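Local coordinates for protein UDP-N-acetylglucosamine 4,6-dehydratase (Vibrio fischeri, PDB 3PVZ) that binds NAD and is probably a lyase that dehydrates UDP-N-acetylglucosamine, at residues S36-L41 against Y115-S120. Sequence-based numbering, arbitrary orientation.
Sequences SRFLVL and YVLNLS. With NAD (nicotinamide-adenine-dinucleotide), chain E.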
ATOM      1  N   SER A  36      -5.342  26.953  10.394  1.00 25.25           N
ATOM      2  CA  SER A  36      -4.521  25.883  10.959  1.00 25.67           C
ATOM      3  C   SER A  36      -3.802  25.096   9.897  1.00 24.57           C
ATOM      4  O   SER A  36      -4.137  25.120   8.660  1.00 24.24           O
ATOM      5  CB  SER A  36      -5.356  24.956  11.865  1.00 25.93           C
ATOM      6  OG  SER A  36      -6.131  25.731  12.741  1.00 27.27           O
ATOM      7  N   ARG A  37      -2.722  24.497  10.369  1.00 22.76           N
ATOM      8  CA  ARG A  37      -1.852  23.638   9.615  1.00 22.43           C
ATOM      9  C   ARG A  37      -2.083  22.172   9.936  1.00 23.33           C
ATOM     10  O   ARG A  37      -2.090  21.782  11.109  1.00 22.96           O
ATOM     11  CB  ARG A  37      -0.440  24.009  10.000  1.00 22.48           C
ATOM     12  CG  ARG A  37      -0.087  25.501   9.701  1.00 22.69           C
ATOM     13  CD  ARG A  37       1.193  25.913  10.352  1.00 22.63           C
ATOM     14  NE  ARG A  37       1.063  25.891  11.809  1.00 25.06           N
ATOM     15  CZ  ARG A  37       2.043  26.141  12.661  1.00 26.42           C
ATOM     16  NH1 ARG A  37       1.782  26.153  13.958  1.00 26.93           N
ATOM     17  NH2 ARG A  37       3.267  26.398  12.239  1.00 29.98           N
ATOM     18  N   PHE A  38      -2.181  21.339   8.910  1.00 22.98           N
ATOM     19  CA  PHE A  38      -2.496  19.934   9.065  1.00 23.31           C
ATOM     20  C   PHE A  38      -1.487  19.033   8.390  1.00 24.03           C
ATOM     21  O   PHE A  38      -1.108  19.240   7.220  1.00 25.62           O
ATOM     22  CB  PHE A  38      -3.886  19.562   8.519  1.00 25.19           C
ATOM     23  CG  PHE A  38      -5.018  20.342   9.097  1.00 23.50           C
ATOM     24  CD1 PHE A  38      -5.840  19.774  10.049  1.00 27.89           C
ATOM     25  CD2 PHE A  38      -5.245  21.640   8.722  1.00 23.79           C
ATOM     26  CE1 PHE A  38      -6.886  20.477  10.590  1.00 29.91           C
ATOM     27  CE2 PHE A  38      -6.265  22.371   9.291  1.00 26.03           C
ATOM     28  CZ  PHE A  38      -7.097  21.792  10.211  1.00 27.06           C
ATOM     29  N   LEU A  39      -1.173  17.940   9.088  1.00 23.12           N
ATOM     30  CA  LEU A  39      -0.405  16.843   8.571  1.00 22.34           C
ATOM     31  C   LEU A  39      -1.296  15.578   8.628  1.00 23.33           C
ATOM     32  O   LEU A  39      -1.759  15.247   9.672  1.00 24.04           O
ATOM     33  CB  LEU A  39       0.836  16.657   9.458  1.00 22.88           C
ATOM     34  CG  LEU A  39       1.731  15.453   9.137  1.00 22.73           C
ATOM     35  CD1 LEU A  39       2.145  15.401   7.570  1.00 24.05           C
ATOM     36  CD2 LEU A  39       2.914  15.371  10.066  1.00 26.01           C
ATOM     37  N   VAL A  40      -1.497  14.868   7.506  1.00 22.85           N
ATOM     38  CA  VAL A  40      -2.259  13.644   7.489  1.00 22.36           C
ATOM     39  C   VAL A  40      -1.370  12.529   7.041  1.00 23.91           C
ATOM     40  O   VAL A  40      -0.962  12.450   5.865  1.00 24.83           O
ATOM     41  CB  VAL A  40      -3.493  13.751   6.525  1.00 23.00           C
ATOM     42  CG1 VAL A  40      -4.364  12.495   6.601  1.00 21.38           C
ATOM     43  CG2 VAL A  40      -4.299  14.997   6.899  1.00 21.50           C
ATOM     44  N   LEU A  41      -1.127  11.621   7.966  1.00 24.13           N
ATOM     45  CA  LEU A  41      -0.365  10.436   7.732  1.00 25.51           C
ATOM     46  C   LEU A  41      -1.286   9.292   7.341  1.00 25.19           C
ATOM     47  O   LEU A  41      -2.310   9.084   7.893  1.00 25.71           O
ATOM     48  CB  LEU A  41       0.366  10.077   9.026  1.00 24.34           C
ATOM     49  CG  LEU A  41       1.187  11.234   9.558  1.00 25.73           C
ATOM     50  CD1 LEU A  41       1.989  10.767  10.759  1.00 25.65           C
ATOM     51  CD2 LEU A  41       2.095  11.814   8.463  1.00 20.98           C
ATOM     52  N   TYR A 115      -2.231  20.357  13.781  1.00 24.04           N
ATOM     53  CA  TYR A 115      -2.993  19.146  13.929  1.00 24.82           C
ATOM     54  C   TYR A 115      -2.335  18.061  13.091  1.00 25.72           C
ATOM     55  O   TYR A 115      -2.069  18.241  11.886  1.00 24.50           O
ATOM     56  CB  TYR A 115      -4.430  19.327  13.463  1.00 25.16           C
ATOM     57  CG  TYR A 115      -5.298  20.327  14.234  1.00 25.37           C
ATOM     58  CD1 TYR A 115      -5.949  19.948  15.381  1.00 24.90           C
ATOM     59  CD2 TYR A 115      -5.526  21.624  13.739  1.00 22.11           C
ATOM     60  CE1 TYR A 115      -6.742  20.840  16.090  1.00 29.17           C
ATOM     61  CE2 TYR A 115      -6.290  22.492  14.403  1.00 24.73           C
ATOM     62  CZ  TYR A 115      -6.905  22.106  15.595  1.00 30.82           C
ATOM     63  OH  TYR A 115      -7.668  22.979  16.305  1.00 32.84           O
ATOM     64  N   VAL A 116      -2.050  16.940  13.745  1.00 27.30           N
ATOM     65  CA  VAL A 116      -1.419  15.798  13.087  1.00 27.87           C
ATOM     66  C   VAL A 116      -2.401  14.624  13.180  1.00 28.83           C
ATOM     67  O   VAL A 116      -2.837  14.300  14.257  1.00 28.69           O
ATOM     68  CB  VAL A 116      -0.059  15.468  13.716  1.00 28.82           C
ATOM     69  CG1 VAL A 116       0.547  14.225  13.020  1.00 28.02           C
ATOM     70  CG2 VAL A 116       0.878  16.714  13.618  1.00 24.88           C
ATOM     71  N   LEU A 117      -2.788  14.060  12.028  1.00 28.32           N
ATOM     72  CA  LEU A 117      -3.772  12.984  11.953  1.00 28.72           C
ATOM     73  C   LEU A 117      -3.079  11.736  11.390  1.00 28.56           C
ATOM     74  O   LEU A 117      -2.412  11.805  10.364  1.00 27.96           O
ATOM     75  CB  LEU A 117      -4.946  13.384  11.041  1.00 28.81           C
ATOM     76  CG  LEU A 117      -5.850  14.533  11.498  1.00 28.89           C
ATOM     77  CD1 LEU A 117      -5.212  15.895  11.141  1.00 24.46           C
ATOM     78  CD2 LEU A 117      -7.253  14.451  10.885  1.00 28.30           C
ATOM     79  N   ASN A 118      -3.164  10.623  12.102  1.00 29.35           N
ATOM     80  CA  ASN A 118      -2.527   9.383  11.675  1.00 29.31           C
ATOM     81  C   ASN A 118      -3.569   8.342  11.346  1.00 30.15           C
ATOM     82  O   ASN A 118      -4.165   7.753  12.239  1.00 29.53           O
ATOM     83  CB  ASN A 118      -1.592   8.880  12.768  1.00 31.35           C
ATOM     84  CG  ASN A 118      -0.736   7.660  12.346  1.00 30.83           C
ATOM     85  OD1 ASN A 118      -0.837   7.153  11.252  1.00 33.96           O
ATOM     86  ND2 ASN A 118       0.162   7.262  13.219  1.00 35.91           N
ATOM     87  N   LEU A 119      -3.785   8.130  10.048  1.00 29.74           N
ATOM     88  CA  LEU A 119      -4.690   7.123   9.566  1.00 29.97           C
ATOM     89  C   LEU A 119      -3.856   6.058   8.870  1.00 31.01           C
ATOM     90  O   LEU A 119      -4.363   5.342   8.032  1.00 30.90           O
ATOM     91  CB  LEU A 119      -5.706   7.712   8.547  1.00 30.26           C
ATOM     92  CG  LEU A 119      -6.833   8.576   9.135  1.00 29.72           C
ATOM     93  CD1 LEU A 119      -7.568   7.836  10.269  1.00 30.54           C
ATOM     94  CD2 LEU A 119      -6.304   9.947   9.574  1.00 25.02           C
ATOM     95  N   SER A 120      -2.589   5.908   9.261  1.00 31.27           N
ATOM     96  CA  SER A 120      -1.746   4.876   8.660  1.00 31.29           C
ATOM     97  C   SER A 120      -1.813   3.644   9.558  1.00 31.88           C
ATOM     98  O   SER A 120      -1.976   3.779  10.761  1.00 33.22           O
ATOM     99  CB  SER A 120      -0.319   5.379   8.491  1.00 30.48           C
ATOM    100  OG  SER A 120       0.381   5.336   9.736  1.00 29.24           O
TER
HETATM  101  PA  NAD E 501      -6.114   1.647   4.542  1.00 31.58           P
HETATM  102  O1A NAD E 501      -5.396   0.370   4.246  1.00 31.45           O
HETATM  103  O2A NAD E 501      -6.962   2.045   3.373  1.00 31.09           O
HETATM  104  O5B NAD E 501      -5.117   2.885   4.564  1.00 31.45           O
HETATM  105  C5B NAD E 501      -3.982   2.764   5.449  1.00 29.34           C
HETATM  106  C4B NAD E 501      -2.964   3.728   4.829  1.00 29.28           C
HETATM  107  O4B NAD E 501      -1.763   3.793   5.569  1.00 26.84           O
HETATM  108  C3B NAD E 501      -2.598   3.263   3.383  1.00 27.95           C
HETATM  109  O3B NAD E 501      -2.776   4.305   2.447  1.00 31.61           O
HETATM  110  C2B NAD E 501      -1.115   2.848   3.531  1.00 27.90           C
HETATM  111  O2B NAD E 501      -0.360   2.920   2.328  1.00 27.07           O
HETATM  112  C1B NAD E 501      -0.715   3.850   4.638  1.00 25.44           C
HETATM  113  N9A NAD E 501       0.501   3.420   5.313  1.00 27.82           N
HETATM  114  C8A NAD E 501       0.727   2.237   5.901  1.00 25.60           C
HETATM  115  N7A NAD E 501       1.936   2.165   6.355  1.00 27.29           N
HETATM  116  C5A NAD E 501       2.513   3.386   6.139  1.00 28.62           C
HETATM  117  C6A NAD E 501       3.772   3.926   6.384  1.00 27.31           C
HETATM  118  N6A NAD E 501       4.669   3.146   7.072  1.00 28.79           N
HETATM  119  N1A NAD E 501       4.052   5.169   6.005  1.00 25.09           N
HETATM  120  C2A NAD E 501       3.153   5.901   5.355  1.00 25.50           C
HETATM  121  N3A NAD E 501       1.967   5.418   5.081  1.00 24.89           N
HETATM  122  C4A NAD E 501       1.618   4.194   5.453  1.00 25.64           C
HETATM  123  O3  NAD E 501      -6.919   1.483   5.926  1.00 29.94           O
HETATM  124  PN  NAD E 501      -8.229   2.413   6.197  1.00 30.80           P
HETATM  125  O1N NAD E 501      -9.489   1.654   5.817  1.00 31.11           O
HETATM  126  O2N NAD E 501      -8.249   3.797   5.692  1.00 29.17           O
HETATM  127  O5D NAD E 501      -8.265   2.312   7.845  1.00 27.75           O
HETATM  128  C5D NAD E 501      -7.337   3.205   8.442  1.00 26.13           C
HETATM  129  C4D NAD E 501      -7.384   3.030   9.965  1.00 26.63           C
HETATM  130  O4D NAD E 501      -8.771   2.928  10.417  1.00 28.13           O
HETATM  131  C3D NAD E 501      -6.717   1.694  10.362  1.00 28.91           C
HETATM  132  O3D NAD E 501      -6.148   1.722  11.690  1.00 35.22           O
HETATM  133  C2D NAD E 501      -7.918   0.724  10.438  1.00 29.77           C
HETATM  134  O2D NAD E 501      -7.663  -0.402  11.291  1.00 34.13           O
HETATM  135  C1D NAD E 501      -8.992   1.630  11.038  1.00 28.47           C
HETATM  136  N1N NAD E 501     -10.352   1.124  10.799  1.00 34.87           N
HETATM  137  C2N NAD E 501     -10.770   0.990   9.535  1.00 36.15           C
HETATM  138  C3N NAD E 501     -12.041   0.536   9.253  1.00 37.63           C
HETATM  139  C7N NAD E 501     -12.509   0.354   7.868  1.00 38.80           C
HETATM  140  O7N NAD E 501     -13.629  -0.132   7.728  1.00 39.45           O
HETATM  141  N7N NAD E 501     -11.760   0.661   6.798  1.00 36.28           N
HETATM  142  C4N NAD E 501     -12.912   0.209  10.322  1.00 36.74           C
HETATM  143  C5N NAD E 501     -12.448   0.377  11.616  1.00 36.03           C
HETATM  144  C6N NAD E 501     -11.146   0.831  11.833  1.00 36.84           C
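L41 and L117 share the shortest of five backbone hydrogen bonds between segments 36-41 and 115-120, with L41 N 2.7 Å from L117 O. Strands 37-41 and 115-118 are parallel neighbours in the central sheet of a Rossmann-type fold, where the chain crosses from one half of the sheet to the other. R37, L39 and L41 of one segment alternate with Y115, L117 and L119 of the other as bonding partners. At the C-terminal end L119 N reaches L41 O at 2.8 Å, tilted 27° from the carbonyl plane.

Beyond this bond, N118 OD1 takes two donors from S120. S120 N closes an Asx turn, and S120 OG sits 2.7 Å from N118 OD1, on a lone pair in the carbonyl plane. Together with the bond from N118 ND2 to Y160 OH, this double grip should fix the carboxamide and the turn that brings S120 to NAD.

F38 and V40 pack on helix 46-56, Y115 on helix 237-250, and L117 touches both. The F38 and Y115 rings run side by side, their planes 16° apart but slid so that they barely overlap. F38 CE1 meets Y115 CD2 at 3.6 Å. L117 CD1 comes in at the F38 ring edge.

On the opposite face lie L39, L41, V116 and N118, with helix 131-154 over L41, V116 and N118. With CG anti to the backbone N (chi1 175°), L39 lies alongside V116 and points the same way, L39 CD2 4.0 Å from V116 CG1. At the cofactor, S120 CA approaches the adenosine ribose oxygen O4B of NAD to 3.3 Å.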